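Local coordinates for protein lactaldehyde dehydrogenase (Escherichia coli, PDB 2IMP) that oxidises L-lactaldehyde from L-fucose and L-rhamnose breakdown irreversibly to L-lactate with NAD(+), and also oxidises glycolaldehyde, at residues 422-425 with 426-429; 434-438 with 439-443. All coordinates share one frame; numbering follows the deposited sequence.

From the N terminus, the chain leaves strand 409-416 and enters helix 420-429, where interaction 1 (422-425 with 426-429) closes the helical turns. It then runs into strand 434-437 and doubles back, and interaction 2 (434-438 with 439-443) closes that reversal. The two contacts stand in series, neither nested nor crossed, with centres about 14 Å apart. The beta-alpha-beta unit 409-416, 420-429, 434-437 joins them: Ile427 CD1 of the helix packs 3.6 Å from Ile437 CD1 of the strand. Both touch the second subunit of the homotetramer, while interaction 2 also leads to the bound lactate through Glu443.

Interaction 1 of 2, residues 422-425 with 426-429; sequences VAMK and AIKG
Ala426 N donates to Val422 O at 2.8 Å, the first of four backbone hydrogen bonds, each from residue i+4 back to residue i, that join 422-425 to 426-429 as successive turns of helix 420-429. The others, Ile427 N to Ala423 O, Lys428 N to Met424 O and Gly429 N to Lys425 O, span 2.8 to 3.1 Å. The Ile427 bond is nearly straight, with an N-H...O angle of 170°, and the Gly429 bond is the most bent of the four, at 145°. Beyond it the helix ends, and Gly429 O is taken by the side chain of Asn405.

One apolar side-chain contact crosses the segments, Met424 with Ile427. Ile427 turns CG1 beside its own backbone N (chi1 -69°), which lays that carbon against the carbonyl oxygen of Ala423, 3.2 Å from Ala423 O. From there CD1 reaches on toward the sulfur of Met424, and Met424 SD and Ile427 CD1 end 4.3 Å apart, a loose van der Waals contact. This side is covered by other subunits: Ile427 packs on Arg141 of the second subunit and Met424 on Asn135 of the third, while Ala423 meets Leu420 of the fourth.

Charge is kept to the outside. Lys425 and Lys428 both run out extended, with their CB atoms lying against backbone and their amines carried away from it. Lys425 NZ makes a salt bridge with Glu398 of helix 397-405, whose Leu397 also touches Val422 and Lys425.

The chemistry is that of an amphipathic helix: the main chain supplies the polar bonding between the turns, alanine, methionine and isoleucine side chains fill the buried side at the subunit boundaries, and a lysine ties the other side to a neighbouring helix.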
loop_
_atom_site.group_PDB
_atom_site.type_symbol
_atom_site.label_atom_id
_atom_site.label_comp_id
_atom_site.label_asym_id
_atom_site.label_seq_id
_atom_site.Cartn_x
_atom_site.Cartn_y
_atom_site.Cartn_z
ATOM N N VAL A 422 0.029 5.230 30.340
ATOM C CA VAL A 422 -0.739 6.459 30.197
ATOM C C VAL A 422 -0.787 6.935 28.730
ATOM O O VAL A 422 -1.848 7.286 28.206
ATOM C CB VAL A 422 -0.148 7.597 31.077
ATOM C CG1 VAL A 422 -0.885 8.902 30.817
ATOM C CG2 VAL A 422 -0.265 7.228 32.556
ATOM N N ALA A 423 0.381 6.924 28.091
ATOM C CA ALA A 423 0.495 7.318 26.697
ATOM C C ALA A 423 -0.374 6.447 25.771
ATOM O O ALA A 423 -1.174 6.962 24.993
ATOM C CB ALA A 423 1.954 7.246 26.259
ATOM N N MET A 424 -0.207 5.132 25.870
ATOM C CA MET A 424 -0.997 4.226 25.050
ATOM C C MET A 424 -2.511 4.350 25.331
ATOM O O MET A 424 -3.337 4.167 24.437
ATOM C CB MET A 424 -0.547 2.776 25.263
ATOM C CG MET A 424 0.922 2.524 24.939
ATOM S SD MET A 424 1.468 3.341 23.413
ATOM C CE MET A 424 0.576 2.385 22.168
ATOM N N LYS A 425 -2.843 4.667 26.579
ATOM C CA LYS A 425 -4.230 4.831 26.982
ATOM C C LYS A 425 -4.847 6.118 26.396
ATOM O O LYS A 425 -5.982 6.113 25.923
ATOM C CB LYS A 425 -4.332 4.838 28.510
ATOM C CG LYS A 425 -5.672 4.347 29.036
ATOM C CD LYS A 425 -5.593 4.023 30.522
ATOM C CE LYS A 425 -6.883 3.384 31.024
ATOM N NZ LYS A 425 -6.774 2.973 32.456
ATOM N N ALA A 426 -4.072 7.199 26.436
ATOM C CA ALA A 426 -4.497 8.474 25.875
ATOM C C ALA A 426 -4.695 8.373 24.342
ATOM O O ALA A 426 -5.689 8.850 23.792
ATOM C CB ALA A 426 -3.470 9.543 26.195
ATOM N N ILE A 427 -3.734 7.741 23.678
ATOM C CA ILE A 427 -3.818 7.539 22.242
ATOM C C ILE A 427 -5.095 6.771 21.859
ATOM O O ILE A 427 -5.835 7.165 20.958
ATOM C CB ILE A 427 -2.595 6.746 21.724
ATOM C CG1 ILE A 427 -1.336 7.609 21.834
ATOM C CG2 ILE A 427 -2.829 6.292 20.287
ATOM C CD1 ILE A 427 -0.058 6.866 21.513
ATOM N N LYS A 428 -5.336 5.678 22.571
ATOM C CA LYS A 428 -6.513 4.863 22.326
ATOM C C LYS A 428 -7.844 5.565 22.702
ATOM O O LYS A 428 -8.846 5.403 22.020
ATOM C CB LYS A 428 -6.395 3.537 23.091
ATOM C CG LYS A 428 -7.495 2.532 22.759
ATOM C CD LYS A 428 -7.243 1.173 23.407
ATOM C CE LYS A 428 -8.257 0.134 22.929
ATOM N NZ LYS A 428 -7.985 -1.240 23.465
ATOM N N GLY A 429 -7.819 6.359 23.768
ATOM C CA GLY A 429 -9.025 7.039 24.214
ATOM C C GLY A 429 -9.379 8.357 23.544
ATOM O O GLY A 429 -10.558 8.693 23.426
#

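Interaction 2 of 2, residues 434-438 with 439-443; sequences ETYIN and RENFE. With LAC (lactic acid), chain E.
Tyr436 reaches from strand 434-437 across to the returning chain at 439-443. Its CB lies 4.1 Å from Arg439 O, and CG turns beside the backbone N (chi1 -64°), aiming the ring along the loop. CD2 comes over one face of the Arg439 guanidinium, 3.5 Å from NE, with ring and guanidinium planes 59° apart. CE2 and CZ run beside Phe442 N, CE2 at 3.5 Å. Asn441 CA sits over the centre of the ring's face, 3.8 Å from the centroid, a CH-pi contact. Tyr436 OH lies 2.9 Å from Glu443 N, at an angle too poor for a hydrogen bond, and donates instead to a water at 2.8 Å; that water donates to Glu434 OE1, also hydrogen-bonded to Thr412, and to Glu443 OE1.

Arg439 grips Glu440 O side-on with NE and NH2 (NE to O 2.8 Å), and its NH1 pairs with Glu134 of the second subunit. A leucine here would probably leave Glu440 O without either of its arginine donors and Glu134 without its mate, freeing the loop to shift.

Glu443 OE2 lies 2.7 Å from lactate O and pairs with Arg161, while Glu434 OE2 is hydrogen-bonded to His449. The tyrosine ring also stacks with Tyr476 of the second subunit, and strand 434-437 lies between strand 409-416 and a parallel strand of that subunit.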
loop_
_atom_site.group_PDB
_atom_site.type_symbol
_atom_site.label_atom_id
_atom_site.label_comp_id
_atom_site.label_asym_id
_atom_site.label_seq_id
_atom_site.Cartn_x
_atom_site.Cartn_y
_atom_site.Cartn_z
ATOM N N GLU A 434 -5.558 14.051 15.228
ATOM C CA GLU A 434 -4.162 14.192 15.612
ATOM C C GLU A 434 -3.929 14.232 17.135
ATOM O O GLU A 434 -4.699 14.844 17.884
ATOM C CB GLU A 434 -3.561 15.470 15.015
ATOM C CG GLU A 434 -3.652 15.594 13.507
ATOM C CD GLU A 434 -3.120 16.930 13.011
ATOM O OE1 GLU A 434 -3.281 17.939 13.734
ATOM O OE2 GLU A 434 -2.558 16.971 11.898
ATOM N N THR A 435 -2.865 13.572 17.572
ATOM C CA THR A 435 -2.493 13.563 18.975
ATOM C C THR A 435 -0.983 13.775 19.174
ATOM O O THR A 435 -0.172 12.938 18.771
ATOM C CB THR A 435 -2.882 12.238 19.677
ATOM O OG1 THR A 435 -4.303 12.069 19.647
ATOM C CG2 THR A 435 -2.425 12.261 21.135
ATOM N N TYR A 436 -0.624 14.903 19.772
ATOM C CA TYR A 436 0.776 15.207 20.028
ATOM C C TYR A 436 1.231 14.808 21.435
ATOM O O TYR A 436 0.612 15.188 22.428
ATOM C CB TYR A 436 1.051 16.696 19.820
ATOM C CG TYR A 436 0.851 17.153 18.403
ATOM C CD1 TYR A 436 -0.410 17.520 17.942
ATOM C CD2 TYR A 436 1.920 17.194 17.509
ATOM C CE1 TYR A 436 -0.604 17.922 16.623
ATOM C CE2 TYR A 436 1.740 17.592 16.190
ATOM C CZ TYR A 436 0.475 17.953 15.753
ATOM O OH TYR A 436 0.288 18.345 14.448
ATOM N N ILE A 437 2.304 14.034 21.499
ATOM C CA ILE A 437 2.838 13.588 22.771
ATOM C C ILE A 437 4.197 14.233 23.144
ATOM O O ILE A 437 5.192 14.076 22.428
ATOM C CB ILE A 437 2.979 12.057 22.784
ATOM C CG1 ILE A 437 1.615 11.421 22.491
ATOM C CG2 ILE A 437 3.504 11.588 24.141
ATOM C CD1 ILE A 437 1.635 9.912 22.466
ATOM N N ASN A 438 4.200 14.955 24.261
ATOM C CA ASN A 438 5.390 15.632 24.764
ATOM C C ASN A 438 6.128 16.541 23.753
ATOM O O ASN A 438 7.349 16.480 23.615
ATOM C CB ASN A 438 6.367 14.613 25.358
ATOM C CG ASN A 438 5.811 13.932 26.598
ATOM O OD1 ASN A 438 5.116 14.553 27.402
ATOM N ND2 ASN A 438 6.126 12.653 26.762
ATOM N N ARG A 439 5.353 17.370 23.066
ATOM C CA ARG A 439 5.850 18.337 22.093
ATOM C C ARG A 439 4.746 19.320 21.671
ATOM O O ARG A 439 3.578 19.107 21.993
ATOM C CB ARG A 439 6.410 17.639 20.846
ATOM C CG ARG A 439 5.420 16.747 20.116
ATOM C CD ARG A 439 5.724 16.677 18.613
ATOM N NE ARG A 439 5.340 17.910 17.925
ATOM C CZ ARG A 439 5.401 18.097 16.607
ATOM N NH1 ARG A 439 5.834 17.129 15.805
ATOM N NH2 ARG A 439 5.016 19.259 16.087
ATOM N N GLU A 440 5.110 20.383 20.963
ATOM C CA GLU A 440 4.115 21.358 20.542
ATOM C C GLU A 440 3.297 20.937 19.295
ATOM O O GLU A 440 3.723 20.078 18.525
ATOM C CB GLU A 440 4.780 22.724 20.310
ATOM C CG GLU A 440 5.557 22.888 19.012
ATOM C CD GLU A 440 6.742 21.953 18.892
ATOM O OE1 GLU A 440 7.327 21.566 19.928
ATOM O OE2 GLU A 440 7.102 21.622 17.748
ATOM N N ASN A 441 2.128 21.547 19.119
ATOM C CA ASN A 441 1.261 21.222 17.992
ATOM C C ASN A 441 1.646 21.879 16.642
ATOM O O ASN A 441 1.661 23.105 16.519
ATOM C CB ASN A 441 -0.193 21.592 18.311
ATOM C CG ASN A 441 -0.668 21.028 19.635
ATOM O OD1 ASN A 441 -0.380 19.885 19.975
ATOM N ND2 ASN A 441 -1.416 21.831 20.385
ATOM N N PHE A 442 1.947 21.039 15.655
ATOM C CA PHE A 442 2.303 21.477 14.305
ATOM C C PHE A 442 2.445 20.283 13.326
ATOM O O PHE A 442 3.411 19.526 13.396
ATOM C CB PHE A 442 3.605 22.283 14.319
ATOM C CG PHE A 442 3.847 23.079 13.055
ATOM C CD1 PHE A 442 5.003 23.839 12.908
ATOM C CD2 PHE A 442 2.916 23.075 12.014
ATOM C CE1 PHE A 442 5.229 24.589 11.746
ATOM C CE2 PHE A 442 3.131 23.819 10.852
ATOM C CZ PHE A 442 4.290 24.575 10.716
ATOM N N GLU A 443 1.473 20.137 12.431
ATOM C CA GLU A 443 1.466 19.030 11.483
ATOM C C GLU A 443 2.595 19.015 10.431
ATOM O O GLU A 443 2.951 20.043 9.860
ATOM C CB GLU A 443 0.113 18.958 10.755
ATOM C CG GLU A 443 -0.198 20.166 9.883
ATOM C CD GLU A 443 -1.044 21.205 10.597
ATOM O OE1 GLU A 443 -0.771 21.492 11.784
ATOM O OE2 GLU A 443 -1.983 21.741 9.966
HETATM C C LAC E . -3.711 24.424 10.048
HETATM C CA LAC E . -4.479 25.695 9.844
HETATM C CB LAC E . -3.605 26.706 9.082
HETATM O O LAC E . -4.116 23.372 9.555
HETATM O OHN LAC E . -5.648 25.441 9.047
HETATM O OXT LAC E . -2.608 24.438 10.805
HETATM O O HOH W 1 -1.737 20.179 14.048
#